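Local coordinates for ATP/GTP-binding site-containing protein A (Brucella abortus, PDB 6NTR) that acts in the periplasm to maintain the integrity of the bacterial cell envelope, at residues W188-A193 with F211-N216; L118-T123 with T147-S152. One frame throughout, in Å; residues are numbered along the deposited sequence.

How the interactions relate
Both contacts belong to the antiparallel, barrel-like fold of this single-chain protein. Interaction 2 comes first along the chain, and interaction 1 opens after it closes. Their centres lie 22 Å apart and their nearest atoms about 7 Å apart, so they do not touch. Interaction 1 pairs two neighbouring strands of a hairpin. Interaction 2 brings together the ends of strands 116-121 and 143-148, which are not paired with each other. Helix 126-138 lies between the segments of interaction 2 in sequence and packs on side chains of both contacts. A bound glycerol, probably from crystallisation, lies about 4 Å from the side chain of Phe-211; a glycerol also lies about 5 Å from that of Leu-148.

Interaction 1. Residues W188-A193 with F211-N216; sequences WPVTIA and FKLYRN
Val-190 lies over one face of the Phe-211 ring. Its CB sits 3.8 Å from the ring centroid, a CH-pi contact set toward the rim. The CG of Phe-211 stands between its backbone N and carbonyl carbon (chi1 61°), which carries the ring alongside Val-190. Ile-192 meets the same ring at its edge, with CD1 in the ring plane and 3.8 Å from CE1 of Phe-211. The CG2 methyl of Val-190 reaches CD2 of Leu-213 at 3.8 Å. Further along, CG of Arg-215 meets the edge of the Trp-188 ring, 3.7 Å from CH2.

Apart from Arg-215, which follows strand 207-214, these side chains sit on an antiparallel beta hairpin of strands 187-195 and 207-214. Trp-188 and Leu-213 form one hydrogen-bonded pair, and Val-190 and Phe-211 the other. Each pair has two backbone bonds, such as Leu-213 N to Trp-188 O at 2.8 Å. Between them, Pro-189 and Lys-212 make a non-hydrogen-bonded pair whose side chains lie on the other face of the sheet.

Helix 126-138 covers the face with Trp-188, Ile-192 and Leu-213, through Leu-133, Ala-137 and Glu-138. Strand 159-165 flanks strand 187-195, and Val-163 touches Val-190.

Interaction 2. Residues L118-T123 with T147-S152; sequences LDLKGT and TLFDAS
Two strand ends of the barrel-like fold meet here. Residues 118-123 run along the end of strand 116-121 into the loop after it, and 147-152 run from the last residues of strand 143-148 into a loop. The contact centres on two threonines. OG1 of Thr-123 and OG1 of Thr-147 share a hydrogen bond of 2.7 Å, and either hydroxyl could be the donor. OG1 of Thr-123 has a further hydrogen bond to a residue adjoining the segments. The side chains cross at a slant. In Thr-123, OG1 is anti to the backbone N (chi1 -172°), which turns the hydroxyl to Thr-147 and sends the methyl toward Phe-149. That methyl, CG2, packs 3.7 Å from CB of Phe-149.

Two looser contacts add to this. CD1 of Leu-120 approaches CE1 of Phe-149 obliquely at 4.4 Å. CD of Lys-121 lies 4.4 Å from CG2 of Thr-147.

Phe-149 is buried, and an Asx turn at Asp-150 follows it. Ala-151 N lies over the centre of one ring face, and Val-108 and Phe-79 also touch the side chain. Val-158 packs against Lys-121, Thr-123 and Thr-147.

A backbone bond of Phe-149 with Gln-124 supports this side-chain contact between two strand ends of the barrel-like fold that are not paired with each other.

Interaction 1. Residues W188-A193 with F211-N216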
ATOM      1  N   TRP A 188     -11.260   6.795  -9.844  1.00 48.99           N
ATOM      2  CA  TRP A 188     -12.085   7.066  -8.693  1.00 46.93           C
ATOM      3  C   TRP A 188     -11.187   7.658  -7.644  1.00 48.85           C
ATOM      4  O   TRP A 188     -10.119   7.130  -7.401  1.00 51.32           O
ATOM      5  CB  TRP A 188     -12.633   5.782  -8.099  1.00 47.53           C
ATOM      6  CG  TRP A 188     -13.693   5.126  -8.862  1.00 53.12           C
ATOM      7  CD1 TRP A 188     -14.968   5.553  -9.021  1.00 53.74           C
ATOM      8  CD2 TRP A 188     -13.597   3.885  -9.545  1.00 52.98           C
ATOM      9  NE1 TRP A 188     -15.669   4.669  -9.777  1.00 56.26           N
ATOM     10  CE2 TRP A 188     -14.849   3.629 -10.112  1.00 59.68           C
ATOM     11  CE3 TRP A 188     -12.573   2.965  -9.736  1.00 47.90           C
ATOM     12  CZ2 TRP A 188     -15.102   2.495 -10.861  1.00 63.79           C
ATOM     13  CZ3 TRP A 188     -12.823   1.852 -10.471  1.00 52.83           C
ATOM     14  CH2 TRP A 188     -14.075   1.619 -11.028  1.00 62.25           C
ATOM     15  N   PRO A 189     -11.578   8.786  -7.051  1.00 50.09           N
ATOM     16  CA  PRO A 189     -10.725   9.258  -5.970  1.00 47.27           C
ATOM     17  C   PRO A 189     -10.968   8.306  -4.824  1.00 48.35           C
ATOM     18  O   PRO A 189     -12.109   7.978  -4.578  1.00 48.36           O
ATOM     19  CB  PRO A 189     -11.284  10.635  -5.662  1.00 48.59           C
ATOM     20  CG  PRO A 189     -12.003  11.045  -6.894  1.00 51.13           C
ATOM     21  CD  PRO A 189     -12.583   9.783  -7.438  1.00 52.32           C
ATOM     22  N   VAL A 190      -9.926   7.863  -4.138  1.00 49.62           N
ATOM     23  CA  VAL A 190     -10.112   6.921  -3.048  1.00 45.76           C
ATOM     24  C   VAL A 190      -9.285   7.376  -1.866  1.00 50.71           C
ATOM     25  O   VAL A 190      -8.114   7.741  -2.021  1.00 51.39           O
ATOM     26  CB  VAL A 190      -9.744   5.485  -3.451  1.00 38.45           C
ATOM     27  CG1 VAL A 190     -10.246   4.534  -2.411  1.00 35.81           C
ATOM     28  CG2 VAL A 190     -10.330   5.143  -4.790  1.00 37.89           C
ATOM     29  N   THR A 191      -9.911   7.380  -0.696  1.00 53.42           N
ATOM     30  CA  THR A 191      -9.258   7.622   0.578  1.00 47.89           C
ATOM     31  C   THR A 191      -9.437   6.371   1.424  1.00 49.49           C
ATOM     32  O   THR A 191     -10.561   5.909   1.622  1.00 49.02           O
ATOM     33  CB  THR A 191      -9.846   8.855   1.277  1.00 42.47           C
ATOM     34  OG1 THR A 191      -9.614  10.023   0.482  1.00 47.79           O
ATOM     35  CG2 THR A 191      -9.219   9.061   2.634  1.00 38.67           C
ATOM     36  N   ILE A 192      -8.337   5.807   1.898  1.00 51.29           N
ATOM     37  CA  ILE A 192      -8.382   4.679   2.816  1.00 50.60           C
ATOM     38  C   ILE A 192      -7.771   5.133   4.131  1.00 47.72           C
ATOM     39  O   ILE A 192      -6.621   5.585   4.157  1.00 48.30           O
ATOM     40  CB  ILE A 192      -7.652   3.456   2.246  1.00 46.51           C
ATOM     41  CG1 ILE A 192      -8.245   3.105   0.881  1.00 45.30           C
ATOM     42  CG2 ILE A 192      -7.779   2.295   3.184  1.00 43.93           C
ATOM     43  CD1 ILE A 192      -7.809   1.777   0.333  1.00 44.29           C
ATOM     44  N   ALA A 193      -8.551   5.057   5.209  1.00 48.96           N
ATOM     45  CA  ALA A 193      -8.073   5.368   6.547  1.00 48.72           C
ATOM     46  C   ALA A 193      -7.918   4.074   7.326  1.00 45.25           C
ATOM     47  O   ALA A 193      -8.819   3.233   7.314  1.00 44.25           O
ATOM     48  CB  ALA A 193      -9.019   6.314   7.281  1.00 49.14           C
ATOM     49  N   PHE A 211      -5.772   8.403  -2.888  1.00 44.31           N
ATOM     50  CA  PHE A 211      -5.258   8.101  -4.200  1.00 39.14           C
ATOM     51  C   PHE A 211      -6.331   8.098  -5.264  1.00 47.03           C
ATOM     52  O   PHE A 211      -7.486   7.992  -4.960  1.00 53.99           O
ATOM     53  CB  PHE A 211      -4.507   6.750  -4.189  1.00 42.81           C
ATOM     54  CG  PHE A 211      -5.349   5.574  -3.806  1.00 45.63           C
ATOM     55  CD1 PHE A 211      -5.514   5.227  -2.496  1.00 45.22           C
ATOM     56  CD2 PHE A 211      -5.963   4.816  -4.759  1.00 43.29           C
ATOM     57  CE1 PHE A 211      -6.285   4.157  -2.146  1.00 42.73           C
ATOM     58  CE2 PHE A 211      -6.738   3.749  -4.411  1.00 39.56           C
ATOM     59  CZ  PHE A 211      -6.896   3.421  -3.104  1.00 39.40           C
ATOM     60  N   LYS A 212      -5.916   8.194  -6.515  1.00 52.70           N
ATOM     61  CA  LYS A 212      -6.808   8.132  -7.656  1.00 58.41           C
ATOM     62  C   LYS A 212      -6.642   6.724  -8.206  1.00 62.29           C
ATOM     63  O   LYS A 212      -5.550   6.326  -8.546  1.00 67.48           O
ATOM     64  CB  LYS A 212      -6.405   9.152  -8.702  1.00 57.51           C
ATOM     65  CG  LYS A 212      -6.783  10.575  -8.355  1.00 58.11           C
ATOM     66  CD  LYS A 212      -6.220  11.555  -9.360  1.00 61.48           C
ATOM     67  CE  LYS A 212      -6.854  12.930  -9.243  1.00 68.86           C
ATOM     68  NZ  LYS A 212      -7.320  13.240  -7.869  1.00 70.66           N
ATOM     69  N   LEU A 213      -7.719   5.967  -8.303  1.00 61.23           N
ATOM     70  CA  LEU A 213      -7.650   4.584  -8.735  1.00 58.75           C
ATOM     71  C   LEU A 213      -8.352   4.220 -10.031  1.00 59.16           C
ATOM     72  O   LEU A 213      -9.466   4.644 -10.267  1.00 60.59           O
ATOM     73  CB  LEU A 213      -8.191   3.723  -7.603  1.00 62.17           C
ATOM     74  CG  LEU A 213      -8.690   2.309  -7.837  1.00 67.60           C
ATOM     75  CD1 LEU A 213      -7.539   1.335  -7.736  1.00 68.80           C
ATOM     76  CD2 LEU A 213      -9.727   1.966  -6.795  1.00 70.10           C
ATOM     77  N   TYR A 214      -7.677   3.436 -10.863  1.00 55.66           N
ATOM     78  CA  TYR A 214      -8.197   2.952 -12.138  1.00 53.27           C
ATOM     79  C   TYR A 214      -8.922   1.630 -11.944  1.00 54.33           C
ATOM     80  O   TYR A 214      -8.672   0.894 -10.994  1.00 58.94           O
ATOM     81  CB  TYR A 214      -7.074   2.762 -13.160  1.00 51.97           C
ATOM     82  CG  TYR A 214      -6.488   4.046 -13.635  1.00 52.95           C
ATOM     83  CD1 TYR A 214      -5.591   4.746 -12.846  1.00 55.16           C
ATOM     84  CD2 TYR A 214      -6.839   4.578 -14.863  1.00 57.55           C
ATOM     85  CE1 TYR A 214      -5.059   5.946 -13.261  1.00 60.53           C
ATOM     86  CE2 TYR A 214      -6.313   5.774 -15.291  1.00 62.62           C
ATOM     87  CZ  TYR A 214      -5.423   6.455 -14.484  1.00 65.82           C
ATOM     88  OH  TYR A 214      -4.896   7.652 -14.897  1.00 69.62           O
ATOM     89  N   ARG A 215      -9.829   1.329 -12.870  1.00 50.94           N
ATOM     90  CA  ARG A 215     -10.526   0.048 -12.830  1.00 55.28           C
ATOM     91  C   ARG A 215      -9.571  -1.148 -12.905  1.00 63.85           C
ATOM     92  O   ARG A 215      -9.923  -2.238 -12.434  1.00 65.70           O
ATOM     93  CB  ARG A 215     -11.537  -0.014 -13.976  1.00 50.29           C
ATOM     94  CG  ARG A 215     -12.823  -0.686 -13.631  1.00 52.40           C
ATOM     95  CD  ARG A 215     -13.928  -0.134 -14.497  1.00 60.77           C
ATOM     96  NE  ARG A 215     -13.775  -0.442 -15.919  1.00 68.45           N
ATOM     97  CZ  ARG A 215     -14.649  -1.153 -16.630  1.00 76.02           C
ATOM     98  NH1 ARG A 215     -15.757  -1.609 -16.061  1.00 83.71           N
ATOM     99  NH2 ARG A 215     -14.438  -1.380 -17.917  1.00 72.56           N
ATOM    100  N   ASN A 216      -8.376  -0.975 -13.482  1.00 68.63           N
ATOM    101  CA  ASN A 216      -7.432  -2.069 -13.676  1.00 72.48           C
ATOM    102  C   ASN A 216      -6.394  -2.157 -12.569  1.00 68.25           C
ATOM    103  O   ASN A 216      -5.360  -2.810 -12.754  1.00 73.42           O
ATOM    104  CB  ASN A 216      -6.734  -1.939 -15.030  1.00 82.67           C
ATOM    105  CG  ASN A 216      -5.978  -0.635 -15.175  1.00 87.53           C
ATOM    106  OD1 ASN A 216      -5.746   0.070 -14.197  1.00 87.70           O
ATOM    107  ND2 ASN A 216      -5.572  -0.315 -16.400  1.00 90.36           N
TER

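Interaction 2. Residues L118-T123 with T147-S152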
ATOM      1  N   LEU A 118       0.592 -17.106  15.008  1.00 80.22           N
ATOM      2  CA  LEU A 118      -0.423 -16.218  15.555  1.00 79.92           C
ATOM      3  C   LEU A 118      -1.761 -16.540  14.926  1.00 80.50           C
ATOM      4  O   LEU A 118      -1.922 -16.422  13.709  1.00 78.46           O
ATOM      5  CB  LEU A 118      -0.057 -14.762  15.313  1.00 72.61           C
ATOM      6  CG  LEU A 118       1.007 -14.279  16.288  1.00 71.03           C
ATOM      7  CD1 LEU A 118       1.326 -12.830  16.017  1.00 64.52           C
ATOM      8  CD2 LEU A 118       0.510 -14.497  17.713  1.00 77.72           C
ATOM      9  N   ASP A 119      -2.708 -16.956  15.752  1.00 81.80           N
ATOM     10  CA  ASP A 119      -4.102 -16.975  15.344  1.00 80.23           C
ATOM     11  C   ASP A 119      -4.662 -15.560  15.435  1.00 84.50           C
ATOM     12  O   ASP A 119      -4.679 -14.962  16.517  1.00 88.13           O
ATOM     13  CB  ASP A 119      -4.910 -17.928  16.216  1.00 84.58           C
ATOM     14  CG  ASP A 119      -5.103 -19.265  15.567  1.00 88.03           C
ATOM     15  OD1 ASP A 119      -4.950 -19.318  14.331  1.00 82.01           O
ATOM     16  OD2 ASP A 119      -5.428 -20.249  16.270  1.00 96.11           O
ATOM     17  N   LEU A 120      -5.113 -15.021  14.308  1.00 82.24           N
ATOM     18  CA  LEU A 120      -5.717 -13.701  14.281  1.00 74.49           C
ATOM     19  C   LEU A 120      -7.138 -13.787  13.738  1.00 74.42           C
ATOM     20  O   LEU A 120      -7.602 -14.842  13.293  1.00 80.48           O
ATOM     21  CB  LEU A 120      -4.895 -12.729  13.432  1.00 67.42           C
ATOM     22  CG  LEU A 120      -3.533 -12.275  13.918  1.00 61.56           C
ATOM     23  CD1 LEU A 120      -3.033 -11.177  13.012  1.00 58.73           C
ATOM     24  CD2 LEU A 120      -3.661 -11.795  15.340  1.00 70.65           C
ATOM     25  N   LYS A 121      -7.824 -12.649  13.771  1.00 69.38           N
ATOM     26  CA  LYS A 121      -9.192 -12.533  13.294  1.00 64.29           C
ATOM     27  C   LYS A 121      -9.229 -12.799  11.808  1.00 62.55           C
ATOM     28  O   LYS A 121      -8.370 -12.342  11.085  1.00 62.95           O
ATOM     29  CB  LYS A 121      -9.706 -11.121  13.601  1.00 68.42           C
ATOM     30  CG  LYS A 121     -10.942 -10.683  12.828  1.00 73.75           C
ATOM     31  CD  LYS A 121     -11.142  -9.173  12.867  1.00 71.76           C
ATOM     32  CE  LYS A 121     -10.895  -8.609  14.253  1.00 72.74           C
ATOM     33  NZ  LYS A 121     -10.409  -7.202  14.234  1.00 67.58           N
ATOM     34  N   GLY A 122     -10.228 -13.528  11.342  1.00 63.70           N
ATOM     35  CA  GLY A 122     -10.326 -13.833   9.932  1.00 62.50           C
ATOM     36  C   GLY A 122     -10.457 -12.565   9.133  1.00 74.74           C
ATOM     37  O   GLY A 122     -11.173 -11.659   9.527  1.00 78.84           O
ATOM     38  N   THR A 123      -9.767 -12.497   8.002  1.00 66.19           N
ATOM     39  CA  THR A 123      -9.778 -11.297   7.178  1.00 62.81           C
ATOM     40  C   THR A 123      -9.543 -11.561   5.711  1.00 59.21           C
ATOM     41  O   THR A 123      -9.863 -12.616   5.214  1.00 65.02           O
ATOM     42  CB  THR A 123      -8.799 -10.235   7.710  1.00 66.27           C
ATOM     43  OG1 THR A 123      -8.975  -9.015   6.995  1.00 71.43           O
ATOM     44  CG2 THR A 123      -7.398 -10.685   7.541  1.00 68.28           C
ATOM     45  N   THR A 147     -11.684  -4.953   7.048  1.00 52.19           N
ATOM     46  CA  THR A 147     -10.415  -5.238   7.700  1.00 47.47           C
ATOM     47  C   THR A 147      -9.439  -5.708   6.663  1.00 48.81           C
ATOM     48  O   THR A 147      -9.817  -5.996   5.546  1.00 50.28           O
ATOM     49  CB  THR A 147     -10.535  -6.373   8.702  1.00 51.27           C
ATOM     50  OG1 THR A 147     -11.027  -7.526   8.028  1.00 53.17           O
ATOM     51  CG2 THR A 147     -11.472  -5.999   9.796  1.00 54.23           C
ATOM     52  N   LEU A 148      -8.167  -5.740   7.026  1.00 53.90           N
ATOM     53  CA  LEU A 148      -7.136  -6.217   6.121  1.00 50.45           C
ATOM     54  C   LEU A 148      -5.908  -6.696   6.861  1.00 48.62           C
ATOM     55  O   LEU A 148      -5.635  -6.243   7.953  1.00 48.93           O
ATOM     56  CB  LEU A 148      -6.729  -5.084   5.195  1.00 48.37           C
ATOM     57  CG  LEU A 148      -5.529  -5.300   4.295  1.00 50.66           C
ATOM     58  CD1 LEU A 148      -5.939  -6.163   3.131  1.00 52.49           C
ATOM     59  CD2 LEU A 148      -5.030  -3.970   3.784  1.00 50.91           C
ATOM     60  N   PHE A 149      -5.159  -7.602   6.247  1.00 52.30           N
ATOM     61  CA  PHE A 149      -3.888  -8.064   6.785  1.00 53.79           C
ATOM     62  C   PHE A 149      -2.952  -7.778   5.638  1.00 54.43           C
ATOM     63  O   PHE A 149      -3.124  -8.325   4.569  1.00 54.02           O
ATOM     64  CB  PHE A 149      -3.876  -9.556   7.085  1.00 58.81           C
ATOM     65  CG  PHE A 149      -2.560 -10.039   7.603  1.00 63.34           C
ATOM     66  CD1 PHE A 149      -2.133  -9.685   8.857  1.00 64.67           C
ATOM     67  CD2 PHE A 149      -1.735 -10.806   6.821  1.00 65.06           C
ATOM     68  CE1 PHE A 149      -0.916 -10.101   9.335  1.00 65.78           C
ATOM     69  CE2 PHE A 149      -0.510 -11.229   7.291  1.00 64.82           C
ATOM     70  CZ  PHE A 149      -0.101 -10.876   8.549  1.00 66.89           C
ATOM     71  N   ASP A 150      -1.979  -6.910   5.840  1.00 58.03           N
ATOM     72  CA  ASP A 150      -1.076  -6.570   4.756  1.00 55.47           C
ATOM     73  C   ASP A 150       0.400  -6.926   4.993  1.00 55.17           C
ATOM     74  O   ASP A 150       1.232  -6.756   4.125  1.00 54.50           O
ATOM     75  CB  ASP A 150      -1.239  -5.101   4.385  1.00 57.20           C
ATOM     76  CG  ASP A 150      -0.959  -4.180   5.527  1.00 65.55           C
ATOM     77  OD1 ASP A 150      -0.665  -4.664   6.623  1.00 71.82           O
ATOM     78  OD2 ASP A 150      -1.031  -2.962   5.329  1.00 68.41           O
ATOM     79  N   ALA A 151       0.697  -7.411   6.182  1.00 58.90           N
ATOM     80  CA  ALA A 151       2.051  -7.813   6.532  1.00 64.41           C
ATOM     81  C   ALA A 151       3.010  -6.644   6.500  1.00 63.83           C
ATOM     82  O   ALA A 151       4.188  -6.810   6.187  1.00 64.58           O
ATOM     83  CB  ALA A 151       2.562  -8.925   5.621  1.00 64.97           C
ATOM     84  N   SER A 152       2.512  -5.460   6.804  1.00 52.31           N
ATOM     85  CA  SER A 152       3.390  -4.329   6.993  1.00 52.27           C
ATOM     86  C   SER A 152       3.674  -4.150   8.480  1.00 73.20           C
ATOM     87  O   SER A 152       3.020  -4.739   9.342  1.00 55.72           O
ATOM     88  CB  SER A 152       2.780  -3.078   6.384  1.00 59.35           C
ATOM     89  OG  SER A 152       1.578  -2.750   7.053  1.00 59.45           O
TER